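Local coordinates for Di-haem cytochrome c peroxidase family protein (Burkholderia thailandensis E264, PDB 6NX0) that is a diheme protein of the cytochrome c peroxidase/MauG family, carrying two covalently attached c-type hemes, and probably acts as a peroxidase and in electron transfer, at residues V169-H173 / G193-T197; P185-S191 / D321-D325. All coordinates share one frame; numbering follows the deposited sequence.

Interaction 1 (V169-H173 / G193-T197). With HEC (heme c), chain B.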
loop_
_atom_site.group_PDB
_atom_site.type_symbol
_atom_site.label_atom_id
_atom_site.label_comp_id
_atom_site.label_asym_id
_atom_site.label_seq_id
_atom_site.Cartn_x
_atom_site.Cartn_y
_atom_site.Cartn_z
ATOM N N VAL A 169 3.532 5.221 -7.343
ATOM C CA VAL A 169 4.540 5.010 -6.301
ATOM C C VAL A 169 5.914 5.225 -6.930
ATOM O O VAL A 169 6.316 4.440 -7.789
ATOM C CB VAL A 169 4.440 3.616 -5.670
ATOM C CG1 VAL A 169 5.532 3.490 -4.597
ATOM C CG2 VAL A 169 3.034 3.355 -5.088
ATOM N N PRO A 170 6.663 6.247 -6.525
ATOM C CA PRO A 170 7.950 6.519 -7.173
ATOM C C PRO A 170 9.032 5.553 -6.701
ATOM O O PRO A 170 8.883 4.813 -5.727
ATOM C CB PRO A 170 8.256 7.951 -6.754
ATOM C CG PRO A 170 7.545 8.147 -5.477
ATOM C CD PRO A 170 6.340 7.248 -5.497
ATOM N N ARG A 171 10.129 5.547 -7.448
ATOM C CA ARG A 171 11.314 4.853 -6.972
ATOM C C ARG A 171 11.748 5.449 -5.631
ATOM O O ARG A 171 11.425 6.588 -5.289
ATOM C CB ARG A 171 12.446 4.942 -8.008
ATOM C CG ARG A 171 12.250 4.044 -9.249
ATOM C CD ARG A 171 13.483 4.065 -10.231
ATOM N NE ARG A 171 14.739 4.088 -9.471
ATOM C CZ ARG A 171 15.713 4.990 -9.601
ATOM N NH1 ARG A 171 15.659 5.939 -10.534
ATOM N NH2 ARG A 171 16.777 4.922 -8.804
ATOM N N ARG A 172 12.526 4.667 -4.876
ATOM C CA ARG A 172 13.029 5.136 -3.596
ATOM C C ARG A 172 13.925 6.350 -3.774
ATOM O O ARG A 172 14.758 6.388 -4.678
ATOM C CB ARG A 172 13.833 4.036 -2.881
ATOM C CG ARG A 172 13.062 2.805 -2.432
ATOM C CD ARG A 172 14.020 1.862 -1.692
ATOM N NE ARG A 172 14.986 1.267 -2.609
ATOM C CZ ARG A 172 15.010 0.003 -3.008
ATOM N NH1 ARG A 172 14.122 -0.879 -2.570
ATOM N NH2 ARG A 172 15.960 -0.400 -3.843
ATOM N N HIS A 173 13.741 7.334 -2.902
ATOM C CA HIS A 173 14.580 8.528 -2.916
ATOM C C HIS A 173 14.472 9.250 -1.586
ATOM O O HIS A 173 13.563 9.018 -0.788
ATOM C CB HIS A 173 14.195 9.465 -4.078
ATOM C CG HIS A 173 12.807 10.038 -3.988
ATOM N ND1 HIS A 173 11.683 9.322 -4.350
ATOM C CD2 HIS A 173 12.369 11.260 -3.609
ATOM C CE1 HIS A 173 10.616 10.087 -4.208
ATOM N NE2 HIS A 173 11.001 11.269 -3.760
ATOM N N GLY A 193 9.144 -0.488 1.530
ATOM C CA GLY A 193 9.881 0.044 0.399
ATOM C C GLY A 193 10.976 -0.845 -0.154
ATOM O O GLY A 193 11.843 -0.357 -0.889
ATOM N N ARG A 194 10.924 -2.146 0.098
ATOM C CA ARG A 194 12.049 -3.014 -0.248
ATOM C C ARG A 194 12.176 -3.340 -1.741
ATOM O O ARG A 194 13.219 -3.891 -2.123
ATOM C CB ARG A 194 11.974 -4.318 0.550
ATOM C CG ARG A 194 10.864 -5.251 0.181
ATOM C CD ARG A 194 10.871 -6.468 1.124
ATOM N NE ARG A 194 9.832 -7.438 0.798
ATOM C CZ ARG A 194 8.561 -7.333 1.166
ATOM N NH1 ARG A 194 7.706 -8.280 0.816
ATOM N NH2 ARG A 194 8.135 -6.287 1.874
ATOM N N ALA A 195 11.197 -3.007 -2.595
ATOM C CA ALA A 195 11.328 -3.151 -4.044
ATOM C C ALA A 195 11.339 -1.764 -4.675
ATOM O O ALA A 195 10.524 -0.920 -4.331
ATOM C CB ALA A 195 10.197 -3.994 -4.644
ATOM N N ASP A 196 12.257 -1.524 -5.601
ATOM C CA ASP A 196 12.384 -0.195 -6.170
ATOM C C ASP A 196 11.384 0.034 -7.294
ATOM O O ASP A 196 10.974 1.172 -7.520
ATOM C CB ASP A 196 13.811 -0.001 -6.686
ATOM C CG ASP A 196 14.173 1.448 -6.908
ATOM O OD1 ASP A 196 13.873 2.281 -6.027
ATOM O OD2 ASP A 196 14.791 1.742 -7.974
ATOM N N THR A 197 10.948 -1.042 -7.957
ATOM C CA THR A 197 10.094 -0.971 -9.137
ATOM C C THR A 197 9.078 -2.103 -9.100
ATOM O O THR A 197 9.228 -3.080 -8.375
ATOM C CB THR A 197 10.897 -1.107 -10.434
ATOM O OG1 THR A 197 11.447 -2.422 -10.498
ATOM C CG2 THR A 197 12.014 -0.061 -10.514
HETATM FE FE HEC B . 0.655 -8.644 -4.125
HETATM C CHA HEC B . 1.844 -5.929 -2.330
HETATM C CHB HEC B . 1.568 -7.115 -7.015
HETATM C CHC HEC B . 0.405 -11.632 -5.809
HETATM C CHD HEC B . -0.123 -10.281 -1.195
HETATM N NA HEC B . 1.450 -6.832 -4.579
HETATM C C1A HEC B . 1.901 -5.869 -3.698
HETATM C C2A HEC B . 2.391 -4.751 -4.456
HETATM C C3A HEC B . 2.210 -5.041 -5.753
HETATM C C4A HEC B . 1.708 -6.387 -5.858
HETATM C CMA HEC B . 2.660 -4.208 -6.948
HETATM C CAA HEC B . 3.006 -3.474 -3.854
HETATM C CBA HEC B . 1.951 -2.389 -3.732
HETATM C CGA HEC B . 2.436 -1.162 -3.005
HETATM O O1A HEC B . 1.659 -0.163 -3.027
HETATM O O2A HEC B . 3.494 -1.231 -2.307
HETATM N NB HEC B . 0.951 -9.281 -6.028
HETATM C C1B HEC B . 1.357 -8.470 -7.078
HETATM C C2B HEC B . 1.459 -9.288 -8.257
HETATM C C3B HEC B . 1.241 -10.562 -7.913
HETATM C C4B HEC B . 0.879 -10.567 -6.515
HETATM C CMB HEC B . 1.842 -8.750 -9.639
HETATM C CAB HEC B . 1.209 -11.816 -8.809
HETATM C CBB HEC B . 2.635 -12.110 -9.337
HETATM N NC HEC B . 0.206 -10.562 -3.606
HETATM C C1C HEC B . 0.111 -11.637 -4.480
HETATM C C2C HEC B . -0.538 -12.708 -3.758
HETATM C C3C HEC B . -0.728 -12.349 -2.486
HETATM C C4C HEC B . -0.229 -10.995 -2.360
HETATM C CMC HEC B . -1.033 -14.006 -4.418
HETATM C CAC HEC B . -1.667 -13.015 -1.464
HETATM C CBC HEC B . -1.132 -14.378 -1.005
HETATM N ND HEC B . 0.781 -8.165 -2.156
HETATM C C1D HEC B . 0.370 -9.003 -1.102
HETATM C C2D HEC B . 0.702 -8.355 0.141
HETATM C C3D HEC B . 1.359 -7.067 -0.203
HETATM C C4D HEC B . 1.373 -7.002 -1.639
HETATM C CMD HEC B . 0.531 -8.951 1.524
HETATM C CAD HEC B . 1.942 -6.030 0.775
HETATM C CBD HEC B . 3.216 -6.626 1.327
HETATM C CGD HEC B . 4.116 -5.605 2.001
HETATM O O1D HEC B . 3.731 -4.416 2.060
HETATM O O2D HEC B . 5.169 -6.058 2.532
HETATM O O HOH W 1 8.582 2.562 -8.698
HETATM O O HOH W 2 15.935 4.200 -5.898
HETATM O O HOH W 3 15.731 -3.146 -3.972
HETATM O O HOH W 4 2.713 -9.237 -3.671
#
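Asp196 reaches between Arg171 and Arg172 and binds a different part of each. Its OD2 accepts from Arg171 NE at 2.8 Å, a salt bridge met on the syn side of the carboxylate with the oxygen close to the guanidinium plane, although the two flat groups stand 78° apart. Its other oxygen, OD1, takes the backbone N of Arg172 at 3.0 Å, nearly in line with the C-O bond. With CG anti to the backbone N (chi1 -162°), the carboxylate swings toward 169-173 and leaves Asp196 CB over one face of the Arg172 guanidinium, 3.6 Å from Arg172 NH2. A bend at chi3 turns that guanidinium back along 193-197, where Arg172 NH1 donates to Gly193 O at 2.9 Å within both the carbonyl and the guanidinium planes. Charge alone ties this guanidinium to the carboxylate, through a long, out-of-plane approach of Arg172 NE to Asp196 OD1 (3.7 Å). This is the tight part of the contact, a salt-bridge network. The looser side is mediated by water: water 2 joins Arg172 O to Asp196 OD1, water 3 links Arg172 NH2 to Arg194 O, and water 1 spans Val169 O and Asp196 O. Arg194 turns away from 169-173, and its NH2 gives a nearly straight bond (175°) to heme propionate O2D at 3.0 Å. Asp192 is a second partner of that NH2. Thr197 caps the N terminus of helix 198-201, Glu200 of that helix accepts from Asp196 N, and His173, at the far end of 169-173, opens strand 173-175, paired antiparallel with strand 184-186.

Interaction 2 (P185-S191 / D321-D325). With HEC (heme c), chain B.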
loop_
_atom_site.group_PDB
_atom_site.type_symbol
_atom_site.label_atom_id
_atom_site.label_comp_id
_atom_site.label_asym_id
_atom_site.label_seq_id
_atom_site.Cartn_x
_atom_site.Cartn_y
_atom_site.Cartn_z
ATOM N N PRO A 185 12.869 9.787 3.621
ATOM C CA PRO A 185 12.711 8.782 2.568
ATOM C C PRO A 185 11.314 8.803 1.965
ATOM O O PRO A 185 10.319 9.060 2.653
ATOM C CB PRO A 185 12.961 7.466 3.319
ATOM C CG PRO A 185 12.414 7.768 4.709
ATOM C CD PRO A 185 12.756 9.198 4.970
ATOM N N PHE A 186 11.267 8.546 0.661
ATOM C CA PHE A 186 10.026 8.431 -0.087
ATOM C C PHE A 186 10.128 7.301 -1.099
ATOM O O PHE A 186 11.207 6.998 -1.614
ATOM C CB PHE A 186 9.705 9.734 -0.848
ATOM C CG PHE A 186 9.501 10.903 0.038
ATOM C CD1 PHE A 186 10.586 11.666 0.455
ATOM C CD2 PHE A 186 8.237 11.230 0.502
ATOM C CE1 PHE A 186 10.405 12.749 1.297
ATOM C CE2 PHE A 186 8.045 12.308 1.344
ATOM C CZ PHE A 186 9.145 13.071 1.752
ATOM N N GLY A 187 8.976 6.717 -1.442
ATOM C CA GLY A 187 8.944 5.771 -2.539
ATOM C C GLY A 187 9.368 4.375 -2.137
ATOM O O GLY A 187 9.622 4.064 -0.975
ATOM N N GLY A 188 9.456 3.531 -3.144
ATOM C CA GLY A 188 9.625 2.096 -2.988
ATOM C C GLY A 188 8.304 1.386 -2.807
ATOM O O GLY A 188 7.373 1.896 -2.182
ATOM N N LEU A 189 8.239 0.173 -3.359
ATOM C CA LEU A 189 7.052 -0.654 -3.252
ATOM C C LEU A 189 7.179 -1.614 -2.077
ATOM O O LEU A 189 8.267 -1.884 -1.558
ATOM C CB LEU A 189 6.807 -1.404 -4.562
ATOM C CG LEU A 189 6.427 -0.456 -5.703
ATOM C CD1 LEU A 189 6.767 -1.081 -7.034
ATOM C CD2 LEU A 189 4.946 -0.123 -5.649
ATOM N N PHE A 190 6.016 -2.108 -1.649
ATOM C CA PHE A 190 5.780 -2.724 -0.349
ATOM C C PHE A 190 5.795 -1.660 0.754
ATOM O O PHE A 190 6.324 -0.553 0.577
ATOM C CB PHE A 190 6.785 -3.834 -0.007
ATOM C CG PHE A 190 6.774 -5.004 -0.951
ATOM C CD1 PHE A 190 5.651 -5.820 -1.055
ATOM C CD2 PHE A 190 7.895 -5.313 -1.707
ATOM C CE1 PHE A 190 5.657 -6.930 -1.897
ATOM C CE2 PHE A 190 7.908 -6.416 -2.549
ATOM C CZ PHE A 190 6.802 -7.234 -2.635
ATOM N N SER A 191 5.232 -1.993 1.911
ATOM C CA SER A 191 5.094 -1.026 2.992
ATOM C C SER A 191 6.421 -0.677 3.641
ATOM O O SER A 191 6.495 0.341 4.341
ATOM C CB SER A 191 4.142 -1.536 4.059
ATOM O OG SER A 191 2.813 -1.572 3.573
ATOM N N ASP A 321 1.832 11.138 0.283
ATOM C CA ASP A 321 3.039 11.687 -0.310
ATOM C C ASP A 321 4.087 10.617 -0.578
ATOM O O ASP A 321 5.192 10.942 -1.026
ATOM C CB ASP A 321 3.606 12.806 0.584
ATOM C CG ASP A 321 4.040 12.330 1.964
ATOM O OD1 ASP A 321 3.883 11.127 2.304
ATOM O OD2 ASP A 321 4.536 13.199 2.738
ATOM N N PHE A 322 3.738 9.341 -0.365
ATOM C CA PHE A 322 4.642 8.194 -0.492
ATOM C C PHE A 322 5.825 8.274 0.450
ATOM O O PHE A 322 6.827 7.575 0.240
ATOM C CB PHE A 322 5.101 8.015 -1.938
ATOM C CG PHE A 322 3.942 7.912 -2.901
ATOM C CD1 PHE A 322 3.189 6.744 -2.974
ATOM C CD2 PHE A 322 3.559 8.995 -3.668
ATOM C CE1 PHE A 322 2.089 6.649 -3.846
ATOM C CE2 PHE A 322 2.457 8.897 -4.532
ATOM C CZ PHE A 322 1.736 7.712 -4.605
ATOM N N GLY A 323 5.682 9.062 1.514
ATOM C CA GLY A 323 6.631 9.087 2.602
ATOM C C GLY A 323 6.342 8.013 3.624
ATOM O O GLY A 323 5.483 7.154 3.439
ATOM N N TYR A 324 7.097 8.069 4.718
ATOM C CA TYR A 324 7.096 7.053 5.767
ATOM C C TYR A 324 6.844 7.691 7.121
ATOM O O TYR A 324 7.379 8.762 7.426
ATOM C CB TYR A 324 8.448 6.299 5.794
ATOM C CG TYR A 324 8.608 5.405 4.591
ATOM C CD1 TYR A 324 8.993 5.905 3.344
ATOM C CD2 TYR A 324 8.332 4.037 4.687
ATOM C CE1 TYR A 324 9.081 5.073 2.237
ATOM C CE2 TYR A 324 8.420 3.220 3.604
ATOM C CZ TYR A 324 8.808 3.723 2.381
ATOM O OH TYR A 324 8.869 2.830 1.329
ATOM N N ASP A 325 6.022 7.042 7.937
ATOM C CA ASP A 325 5.871 7.468 9.315
ATOM C C ASP A 325 5.544 6.283 10.206
ATOM O O ASP A 325 5.317 5.165 9.745
ATOM C CB ASP A 325 4.813 8.566 9.435
ATOM C CG ASP A 325 5.272 9.703 10.339
ATOM O OD1 ASP A 325 5.778 9.428 11.457
ATOM O OD2 ASP A 325 5.189 10.864 9.881
HETATM FE FE HEC B . 0.655 -8.644 -4.125
HETATM C CHA HEC B . 1.844 -5.929 -2.330
HETATM C CHB HEC B . 1.568 -7.115 -7.015
HETATM C CHC HEC B . 0.405 -11.632 -5.809
HETATM C CHD HEC B . -0.123 -10.281 -1.195
HETATM N NA HEC B . 1.450 -6.832 -4.579
HETATM C C1A HEC B . 1.901 -5.869 -3.698
HETATM C C2A HEC B . 2.391 -4.751 -4.456
HETATM C C3A HEC B . 2.210 -5.041 -5.753
HETATM C C4A HEC B . 1.708 -6.387 -5.858
HETATM C CMA HEC B . 2.660 -4.208 -6.948
HETATM C CAA HEC B . 3.006 -3.474 -3.854
HETATM C CBA HEC B . 1.951 -2.389 -3.732
HETATM C CGA HEC B . 2.436 -1.162 -3.005
HETATM O O1A HEC B . 1.659 -0.163 -3.027
HETATM O O2A HEC B . 3.494 -1.231 -2.307
HETATM N NB HEC B . 0.951 -9.281 -6.028
HETATM C C1B HEC B . 1.357 -8.470 -7.078
HETATM C C2B HEC B . 1.459 -9.288 -8.257
HETATM C C3B HEC B . 1.241 -10.562 -7.913
HETATM C C4B HEC B . 0.879 -10.567 -6.515
HETATM C CMB HEC B . 1.842 -8.750 -9.639
HETATM C CAB HEC B . 1.209 -11.816 -8.809
HETATM C CBB HEC B . 2.635 -12.110 -9.337
HETATM N NC HEC B . 0.206 -10.562 -3.606
HETATM C C1C HEC B . 0.111 -11.637 -4.480
HETATM C C2C HEC B . -0.538 -12.708 -3.758
HETATM C C3C HEC B . -0.728 -12.349 -2.486
HETATM C C4C HEC B . -0.229 -10.995 -2.360
HETATM C CMC HEC B . -1.033 -14.006 -4.418
HETATM C CAC HEC B . -1.667 -13.015 -1.464
HETATM C CBC HEC B . -1.132 -14.378 -1.005
HETATM N ND HEC B . 0.781 -8.165 -2.156
HETATM C C1D HEC B . 0.370 -9.003 -1.102
HETATM C C2D HEC B . 0.702 -8.355 0.141
HETATM C C3D HEC B . 1.359 -7.067 -0.203
HETATM C C4D HEC B . 1.373 -7.002 -1.639
HETATM C CMD HEC B . 0.531 -8.951 1.524
HETATM C CAD HEC B . 1.942 -6.030 0.775
HETATM C CBD HEC B . 3.216 -6.626 1.327
HETATM C CGD HEC B . 4.116 -5.605 2.001
HETATM O O1D HEC B . 3.731 -4.416 2.060
HETATM O O2D HEC B . 5.169 -6.058 2.532
HETATM O O HOH W 5 9.019 10.358 4.654
HETATM O O HOH W 4 2.713 -9.237 -3.671
#
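Tyr324 lays its ring alongside the turn of 185-191 and ends on Gly187: Tyr324 OH donates to Gly187 O at 2.7 Å, from a position tilted 30° out of the carbonyl plane. The ring meets this backbone with its edge: Pro185 O lies 3.5 Å from Tyr324 CD1, and Ser191 O 3.5 Å from Tyr324 CE2. The second direct bond runs the other way, Gly187 N to Phe322 O at 2.9 Å, so both polar backbone atoms of this buried glycine are held by 321-325. Phe322 O also receives a CA-H...O contact from Phe186. The Phe186 ring brings CD2 to 3.4 Å from Gly323 CA, while Asp321 OD2 lies at the ring's edge with the carboxylate almost perpendicular to it.

In the next shell, an Asx turn shapes the approach to Tyr324: Asp321 OD1 takes Gly323 N from above the carboxylate plane. Water 5 bridges Pro185 O and Tyr324 N, and Leu348 of helix 348-354 packs on both Pro185 and Tyr324. Arg368 donates to Gly188 O.

Farther along the same segment the chain reaches the heme. Phe190 N binds propionate oxygen O2A at 2.8 Å through a bent bond (137°), and Ser191 N binds O1D of the other propionate at 2.9 Å. Phe190 has CG anti to the carbonyl carbon (chi1 -62°), which brings its ring beside the second propionate, Phe190 CD1 to heme CGD 3.4 Å. Successive backbone amides thus hold both propionates and would help offset their negative charge, while the phenol fixes the preceding turn through a neutral hydrogen bond.

In the fold
Along the chain the segments alternate, 169-173, 185-191, 193-197, 321-325, so interactions 1 and 2 interlock, their centres about 7 Å apart. The short antiparallel pair of strands 173-175 and 184-186 connects them through a probable bond between His173 O and Phe186 N; a second probable bond joins Ala195 O to Leu189 N, at a classic beta bulge formed by Arg194 and Ala195. Interaction 1 lies wholly in the N-terminal cytochrome c-like part of the chain, whereas interaction 2 brings in strand 324-325 from the C-terminal one. Both touch the heme whose iron carries water 4, consistent with its propionate side lying where the two heme-bearing parts meet.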